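Local coordinates for protein Cif-like 1 (Burkholderia cenocepacia, PDB 7JQY) that probably hydrolyses epoxides, as a Cif-like member of the alpha/beta hydrolase fold that assembles as an octamer, at residues D147-G152 with K257-K262; K262-A267 with G276-N281. The protein carries 1 engineered substitution. All blocks are in the same frame, centred on the assembly; numbering follows the deposited sequence.

Contact 1 of 2, residues D147-G152 with K257-K262; sequences DVPVPG and KSNGAK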
loop_
_atom_site.group_PDB
_atom_site.type_symbol
_atom_site.label_atom_id
_atom_site.label_comp_id
_atom_site.label_asym_id
_atom_site.label_seq_id
_atom_site.Cartn_x
_atom_site.Cartn_y
_atom_site.Cartn_z
ATOM N N ASP B 147 2.934 27.609 28.003
ATOM C CA ASP B 147 2.955 26.149 27.926
ATOM C C ASP B 147 4.327 25.477 27.947
ATOM O O ASP B 147 4.466 24.400 28.538
ATOM C CB ASP B 147 2.185 25.697 26.674
ATOM C CG ASP B 147 0.712 26.060 26.747
ATOM O OD1 ASP B 147 0.162 26.048 27.863
ATOM O OD2 ASP B 147 0.099 26.376 25.699
ATOM N N VAL B 148 5.328 26.062 27.298
ATOM C CA VAL B 148 6.597 25.368 27.068
ATOM C C VAL B 148 7.769 26.235 27.519
ATOM O O VAL B 148 7.744 27.459 27.309
ATOM C CB VAL B 148 6.736 24.988 25.579
ATOM C CG1 VAL B 148 8.074 24.309 25.280
ATOM C CG2 VAL B 148 5.584 24.094 25.155
ATOM N N PRO B 149 8.796 25.667 28.152
ATOM C CA PRO B 149 10.016 26.438 28.426
ATOM C C PRO B 149 10.867 26.608 27.177
ATOM O O PRO B 149 10.852 25.773 26.269
ATOM C CB PRO B 149 10.748 25.577 29.457
ATOM C CG PRO B 149 10.303 24.169 29.113
ATOM C CD PRO B 149 8.859 24.303 28.713
ATOM N N VAL B 150 11.651 27.684 27.154
ATOM C CA VAL B 150 12.490 27.968 25.988
ATOM C C VAL B 150 13.888 27.422 26.242
ATOM O O VAL B 150 14.283 27.244 27.404
ATOM C CB VAL B 150 12.522 29.469 25.643
ATOM C CG1 VAL B 150 11.116 30.037 25.572
ATOM C CG2 VAL B 150 13.373 30.248 26.620
ATOM N N PRO B 151 14.653 27.103 25.201
ATOM C CA PRO B 151 16.016 26.609 25.416
ATOM C C PRO B 151 16.877 27.617 26.169
ATOM O O PRO B 151 16.672 28.830 26.093
ATOM C CB PRO B 151 16.543 26.381 23.997
ATOM C CG PRO B 151 15.302 26.220 23.145
ATOM C CD PRO B 151 14.264 27.093 23.776
ATOM N N GLY B 152 17.855 27.089 26.909
ATOM C CA GLY B 152 18.770 27.879 27.694
ATOM C C GLY B 152 18.379 28.024 29.151
ATOM O O GLY B 152 19.255 28.244 29.995
ATOM N N LYS B 257 -2.028 20.524 34.681
ATOM C CA LYS B 257 -1.770 19.120 34.394
ATOM C C LYS B 257 -0.591 18.921 33.461
ATOM O O LYS B 257 -0.300 17.780 33.089
ATOM C CB LYS B 257 -3.014 18.462 33.792
ATOM C CG LYS B 257 -4.259 18.584 34.634
ATOM C CD LYS B 257 -4.138 17.759 35.907
ATOM C CE LYS B 257 -5.457 17.715 36.656
ATOM N NZ LYS B 257 -5.295 17.170 38.024
ATOM N N SER B 258 0.137 19.988 33.136
ATOM C CA SER B 258 1.325 19.852 32.309
ATOM C C SER B 258 2.469 20.619 32.972
ATOM O O SER B 258 2.895 20.243 34.074
ATOM C CB SER B 258 0.991 20.335 30.882
ATOM O OG SER B 258 2.124 20.538 30.059
ATOM N N ASN B 259 2.943 21.722 32.380
ATOM C CA ASN B 259 4.112 22.383 32.967
ATOM C C ASN B 259 3.754 23.281 34.149
ATOM O O ASN B 259 4.594 23.503 35.024
ATOM C CB ASN B 259 4.851 23.210 31.914
ATOM C CG ASN B 259 5.820 22.374 31.107
ATOM O OD1 ASN B 259 6.359 21.384 31.606
ATOM N ND2 ASN B 259 6.031 22.751 29.845
ATOM N N GLY B 260 2.532 23.812 34.175
ATOM C CA GLY B 260 2.058 24.547 35.335
ATOM C C GLY B 260 2.959 25.709 35.704
ATOM O O GLY B 260 3.268 26.588 34.882
ATOM N N ALA B 261 3.362 25.709 36.982
ATOM C CA ALA B 261 4.135 26.791 37.573
ATOM C C ALA B 261 5.539 26.890 37.008
ATOM O O ALA B 261 6.197 27.913 37.210
ATOM C CB ALA B 261 4.210 26.609 39.096
ATOM N N LYS B 262 6.028 25.856 36.321
ATOM C CA LYS B 262 7.389 25.917 35.795
ATOM C C LYS B 262 7.516 26.854 34.595
ATOM O O LYS B 262 8.637 27.248 34.248
ATOM C CB LYS B 262 7.866 24.518 35.407
ATOM C CG LYS B 262 7.745 23.487 36.522
ATOM C CD LYS B 262 8.122 22.085 36.039
ATOM C CE LYS B 262 7.699 21.009 37.036
ATOM N NZ LYS B 262 6.236 20.676 36.978
HETATM O O HOH W 1 2.354 23.285 29.559
#

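Contact 2 of 2, residues K262-A267 with G276-N281; sequences KELDMA and GAVAPN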
loop_
_atom_site.group_PDB
_atom_site.type_symbol
_atom_site.label_atom_id
_atom_site.label_comp_id
_atom_site.label_asym_id
_atom_site.label_seq_id
_atom_site.Cartn_x
_atom_site.Cartn_y
_atom_site.Cartn_z
ATOM N N LYS B 262 6.028 25.856 36.321
ATOM C CA LYS B 262 7.389 25.917 35.795
ATOM C C LYS B 262 7.516 26.854 34.595
ATOM O O LYS B 262 8.637 27.248 34.248
ATOM C CB LYS B 262 7.866 24.518 35.407
ATOM C CG LYS B 262 7.745 23.487 36.522
ATOM C CD LYS B 262 8.122 22.085 36.039
ATOM C CE LYS B 262 7.699 21.009 37.036
ATOM N NZ LYS B 262 6.236 20.676 36.978
ATOM N N GLU B 263 6.405 27.233 33.961
ATOM C CA GLU B 263 6.468 28.296 32.964
ATOM C C GLU B 263 6.784 29.613 33.631
ATOM O O GLU B 263 7.479 30.475 33.067
ATOM C CB GLU B 263 5.140 28.406 32.215
ATOM C CG GLU B 263 5.214 29.227 30.935
ATOM C CD GLU B 263 5.928 28.485 29.825
ATOM O OE1 GLU B 263 6.287 27.306 30.053
ATOM O OE2 GLU B 263 6.125 29.077 28.731
ATOM N N LEU B 264 6.303 29.741 34.854
ATOM C CA LEU B 264 6.428 30.950 35.630
ATOM C C LEU B 264 7.864 31.085 36.142
ATOM O O LEU B 264 8.454 32.169 36.083
ATOM C CB LEU B 264 5.417 30.801 36.760
ATOM C CG LEU B 264 3.983 31.294 36.546
ATOM C CD1 LEU B 264 3.260 30.250 35.620
ATOM C CD2 LEU B 264 3.272 31.396 37.882
ATOM N N ASP B 265 8.447 29.966 36.605
ATOM C CA ASP B 265 9.867 29.922 36.959
ATOM C C ASP B 265 10.759 30.144 35.745
ATOM O O ASP B 265 11.757 30.871 35.817
ATOM C CB ASP B 265 10.203 28.578 37.601
ATOM C CG ASP B 265 9.287 28.242 38.758
ATOM O OD1 ASP B 265 9.135 27.042 39.078
ATOM O OD2 ASP B 265 8.695 29.180 39.336
ATOM N N MET B 266 10.420 29.508 34.619
ATOM C CA MET B 266 11.234 29.637 33.415
ATOM C C MET B 266 11.295 31.083 32.953
ATOM O O MET B 266 12.359 31.574 32.558
ATOM C CB MET B 266 10.661 28.738 32.319
ATOM C CG MET B 266 11.419 28.757 31.023
ATOM S SD MET B 266 10.881 30.039 29.883
ATOM C CE MET B 266 9.099 29.923 29.960
ATOM N N ALA B 267 10.165 31.789 33.015
ATOM C CA ALA B 267 10.119 33.164 32.536
ATOM C C ALA B 267 10.934 34.099 33.418
ATOM O O ALA B 267 11.459 35.108 32.929
ATOM C CB ALA B 267 8.672 33.648 32.462
ATOM N N GLY B 276 2.395 35.648 36.480
ATOM C CA GLY B 276 1.918 34.415 35.894
ATOM C C GLY B 276 0.690 33.862 36.577
ATOM O O GLY B 276 0.258 34.334 37.630
ATOM N N ALA B 277 0.121 32.847 35.932
ATOM C CA ALA B 277 -1.017 32.121 36.458
ATOM C C ALA B 277 -0.964 30.710 35.903
ATOM O O ALA B 277 -0.332 30.450 34.874
ATOM C CB ALA B 277 -2.339 32.797 36.094
ATOM N N VAL B 278 -1.655 29.802 36.580
ATOM C CA VAL B 278 -1.728 28.409 36.165
ATOM C C VAL B 278 -3.184 28.087 35.886
ATOM O O VAL B 278 -4.048 28.322 36.740
ATOM C CB VAL B 278 -1.160 27.456 37.233
ATOM C CG1 VAL B 278 -1.585 26.034 36.929
ATOM C CG2 VAL B 278 0.356 27.568 37.311
ATOM N N ALA B 279 -3.453 27.554 34.696
ATOM C CA ALA B 279 -4.823 27.258 34.301
ATOM C C ALA B 279 -5.300 25.996 35.008
ATOM O O ALA B 279 -4.633 24.957 34.924
ATOM C CB ALA B 279 -4.923 27.077 32.783
ATOM N N PRO B 280 -6.451 26.032 35.679
ATOM C CA PRO B 280 -6.920 24.840 36.395
ATOM C C PRO B 280 -7.463 23.798 35.430
ATOM O O PRO B 280 -8.038 24.130 34.390
ATOM C CB PRO B 280 -8.029 25.376 37.312
ATOM C CG PRO B 280 -8.319 26.778 36.870
ATOM C CD PRO B 280 -7.438 27.125 35.706
ATOM N N ASN B 281 -7.221 22.531 35.777
ATOM C CA ASN B 281 -7.692 21.361 35.027
ATOM C C ASN B 281 -7.429 21.496 33.526
ATOM O O ASN B 281 -8.292 21.211 32.695
ATOM C CB ASN B 281 -9.174 21.115 35.299
ATOM C CG ASN B 281 -9.436 20.632 36.721
ATOM O OD1 ASN B 281 -10.209 21.239 37.458
ATOM N ND2 ASN B 281 -8.792 19.535 37.109
#

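Contact 1 of 2, residues D147-G152 with K257-K262
Two donors grip the carbonyl oxygen of D147, one a side-chain amide and the other a water. N259 ND2 lies 2.6 Å from D147 O, with an angle of 156° at the hydrogen. The nitrogen approaches in the carbonyl plane, and the oxygen in turn lies close to the amide plane of N259. Water 1 donates to D147 O from 2.6 Å, at about 91° to the direction of ND2, and also hydrogen-bonds S258 OG at 2.8 Å. The same backbone oxygen is thereby tied to two successive residues of 257-262, once directly and once through solvent.

The torsions of N259 explain its reach: CG stands anti to the carbonyl carbon and beside the backbone N (chi1 -84°), which carries the amide across to the other loop. There it meets P149, whose ring crosses the asparagine side chain at about a right angle, with P149 CD 3.4 Å from N259 ND2. The amide nitrogen is thus bonded to the carbonyl while an apolar carbon flanks it. N259 also starts a type II' turn, closed by K262 N to N259 O at 3.0 Å, with G260 at the second position, and its last residue, K262, is also the first of helix 262-268.

The D147 side chain leaves the backbone away from 257-262, and its carboxylate forms a salt bridge with R122, while S258 OG is hydrogen-bonded to H284 ND1. V148 touches the tight turn after strand 117-122, probably the nucleophile elbow, where S123 is an engineered replacement of an aspartate. Both loops leave the C-terminal ends of neighbouring parallel strands, 140-146 and 250-255, the end of the sheet where alpha/beta hydrolases build their active sites.

Contact 2 of 2, residues K262-A267 with G276-N281
A beta-alpha-beta unit, strand 250-255, helix 262-268 and strand 274-279, brings L264 of the helix against G276, A277 and V278 of its second strand. The axes of helix 262-267 and strand 276-279 come within 8.2 Å and run nearly antiparallel, at 157°. One leucine carries the contact, and no hydrogen bond joins 262-267 to 276-281. L264 CG sits 3.8 Å from G276 CA, against the bare backbone of the glycine, and L264 CD2 lies against the same residue, 3.8 Å from G276 C. The branch ending in CD1 reaches further along the strand, to 3.7 Å from A277 O. In another direction CD1 makes a looser apolar contact with V278 CG2 at 4.3 Å.

The leucine holds CG beside its backbone N and anti to the carbonyl carbon (chi1 -89°), and its forked end lies against the strand backbone. In the alpha/beta hydrolase sheet strand 274-279 is the outermost within the chain on this side, with 250-255 as its parallel neighbour. The helix packs on one face while A277, pointing away from it, touches F293 and Q297 of helix 291-303. E263, next to the leucine on the helix, has its side chain on A252 and A254 of the neighbouring strand.

In the fold
Contact 1 and contact 2 share K262, the residue where the turn of the first becomes the helix of the second, and their centres are about 7 Å apart. Contact 1 is partly buried and joins two loops through polar bonds. Contact 2 lies at the surface, between a helix and the last strand of the sheet, and is apolar. They touch directly as well, with A261 N 3.5 Å from V278 CG2. Here hydrogen bonds join the loops at the strand ends, while side-chain contact joins helix and strand.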